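Side-chain contact in DUF4783 domain-containing protein (Bacteroides fragilis, PDB 4OUQ), which is of unknown function but belongs to a family grouped with the NTF2-like proteins, built as a curved beta sheet packed with helices: residues V6-A11 with N21-E26. Numbering follows the deposited sequence. Where two conformers were deposited one is given.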
loop_
_atom_site.group_PDB
_atom_site.type_symbol
_atom_site.label_atom_id
_atom_site.label_comp_id
_atom_site.label_asym_id
_atom_site.label_seq_id
_atom_site.Cartn_x
_atom_site.Cartn_y
_atom_site.Cartn_z
ATOM N N VAL A 6 3.068 -11.541 1.871
ATOM C CA VAL A 6 1.738 -11.925 2.310
ATOM C C VAL A 6 1.190 -10.930 3.326
ATOM O O VAL A 6 -0.006 -10.684 3.401
ATOM C CB VAL A 6 1.839 -13.333 2.987
ATOM C CG1 VAL A 6 0.589 -13.714 3.756
ATOM C CG2 VAL A 6 2.133 -14.399 1.959
ATOM N N GLY A 7 2.066 -10.479 4.246
ATOM C CA GLY A 7 1.639 -9.576 5.253
ATOM C C GLY A 7 1.057 -8.255 4.752
ATOM O O GLY A 7 0.263 -7.623 5.430
ATOM N N VAL A 8 1.526 -7.798 3.598
ATOM C CA VAL A 8 1.023 -6.581 2.997
ATOM C C VAL A 8 -0.426 -6.750 2.576
ATOM O O VAL A 8 -1.242 -5.908 2.832
ATOM C CB VAL A 8 1.906 -6.165 1.847
ATOM C CG1 VAL A 8 1.241 -5.070 1.020
ATOM C CG2 VAL A 8 3.284 -5.705 2.416
ATOM N N VAL A 9 -0.685 -7.870 1.911
ATOM C CA VAL A 9 -2.034 -8.164 1.400
ATOM C C VAL A 9 -2.983 -8.317 2.597
ATOM O O VAL A 9 -4.066 -7.791 2.596
ATOM C CB VAL A 9 -2.032 -9.436 0.561
ATOM C CG1 VAL A 9 -3.464 -9.787 0.154
ATOM C CG2 VAL A 9 -1.169 -9.274 -0.672
ATOM N N VAL A 10 -2.539 -9.006 3.636
ATOM C CA VAL A 10 -3.336 -9.185 4.862
ATOM C C VAL A 10 -3.628 -7.860 5.504
ATOM O O VAL A 10 -4.749 -7.585 5.914
ATOM C CB VAL A 10 -2.623 -10.155 5.856
ATOM C CG1 VAL A 10 -3.356 -10.183 7.187
ATOM C CG2 VAL A 10 -2.474 -11.556 5.216
ATOM N N ALA A 11 -2.617 -6.994 5.573
ATOM C CA ALA A 11 -2.827 -5.677 6.186
ATOM C C ALA A 11 -3.839 -4.833 5.405
ATOM O O ALA A 11 -4.725 -4.226 5.996
ATOM C CB ALA A 11 -1.495 -4.958 6.324
ATOM N N ASN A 21 3.261 -1.159 8.580
ATOM C CA ASN A 21 4.445 -0.404 8.952
ATOM C C ASN A 21 5.752 -1.150 8.792
ATOM O O ASN A 21 6.691 -0.589 8.250
ATOM C CB ASN A 21 4.309 0.175 10.345
ATOM C CG ASN A 21 5.499 1.068 10.724
ATOM O OD1 ASN A 21 6.291 0.714 11.580
ATOM N ND2 ASN A 21 5.654 2.193 10.026
ATOM N N ARG A 22 5.804 -2.454 9.163
ATOM C CA ARG A 22 7.044 -3.218 9.051
ATOM C C ARG A 22 7.451 -3.488 7.597
ATOM O O ARG A 22 8.572 -3.902 7.352
ATOM C CB ARG A 22 6.987 -4.561 9.820
ATOM C CG ARG A 22 6.034 -5.602 9.226
ATOM C CD ARG A 22 6.115 -6.945 9.974
ATOM N NE ARG A 22 5.528 -6.861 11.309
ATOM C CZ ARG A 22 4.231 -6.712 11.551
ATOM N NH1 ARG A 22 3.349 -6.577 10.546
ATOM N NH2 ARG A 22 3.820 -6.634 12.787
ATOM N N TYR A 23 6.544 -3.239 6.655
ATOM C CA TYR A 23 6.823 -3.457 5.247
ATOM C C TYR A 23 7.118 -2.150 4.497
ATOM O O TYR A 23 7.337 -2.181 3.316
ATOM C CB TYR A 23 5.651 -4.196 4.574
ATOM C CG TYR A 23 5.363 -5.511 5.233
ATOM C CD1 TYR A 23 6.137 -6.589 4.970
ATOM C CD2 TYR A 23 4.217 -5.694 5.975
ATOM C CE1 TYR A 23 5.922 -7.787 5.605
ATOM C CE2 TYR A 23 3.950 -6.897 6.589
ATOM C CZ TYR A 23 4.784 -7.945 6.372
ATOM O OH TYR A 23 4.542 -9.160 6.942
ATOM N N LEU A 24 7.026 -1.003 5.205
ATOM C CA LEU A 24 7.327 0.299 4.565
ATOM C C LEU A 24 8.800 0.570 4.546
ATOM O O LEU A 24 9.511 0.344 5.543
ATOM C CB LEU A 24 6.591 1.438 5.271
ATOM C CG LEU A 24 5.076 1.354 5.244
ATOM C CD1 LEU A 24 4.391 2.342 6.157
ATOM C CD2 LEU A 24 4.557 1.543 3.837
ATOM N N GLY A 25 9.310 1.000 3.385
ATOM C CA GLY A 25 10.624 1.461 3.271
ATOM C C GLY A 25 10.841 2.769 4.017
ATOM O O GLY A 25 9.909 3.398 4.483
ATOM N N GLU A 26 12.084 3.201 4.074
ATOM C CA GLU A 26 12.401 4.392 4.838
ATOM C C GLU A 26 11.924 5.674 4.136
ATOM O O GLU A 26 11.689 6.686 4.790
ATOM C CB GLU A 26 13.866 4.421 5.226
ATOM C CG GLU A 26 14.179 3.393 6.333
ATOM C CD GLU A 26 13.452 3.706 7.643
ATOM O OE1 GLU A 26 13.716 4.751 8.215
ATOM O OE2 GLU A 26 12.620 2.920 8.091
HETATM O O HOH W 1 4.910 -11.028 4.754
#
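The Y23 ring packs against G7 and V8 in the first turn of helix 6-14, consistent with the NTF2-like fold of its clan: short N-terminal helices and helix 41-54 pack on a curved mixed sheet. Y23 is held in a type I beta turn from N21 to L24, closed by the bond from L24 N to N21 O (3.1 Å), with N21 OD1 taking a weak hydrogen bond from R41 of helix 41-54. In one of its two conformers, R22 has CG over the rim of one face of the Y23 ring; V8 N stands over the opposite face, also toward the rim. The CB of Y23 is already directed at the helix, and chi1 of -58°, which sets CG anti to the carbonyl carbon of Y23, carries the ring along V8 CG2 to G7. The root of the side chain meets V8, whose CG2 rests 3.5 Å from Y23 CG; the two side chains run past one another in opposite directions. Farther out, Y23 CE2 comes within 3.7 Å of G7 C. The missing side chain of G7 makes room for the Y23 hydroxyl against G7 CA. At the other end of Y23, its backbone is hydrogen-bonded to I100 of strand 97-107, as is that of G25, tying the turn to the sheet. No direct hydrogen bond joins the two segments; instead a water accepts from G7 N at 2.9 Å and is hydrogen-bonded at the same distance to Y23 OH, which itself stands 3.4 Å from G7 CA.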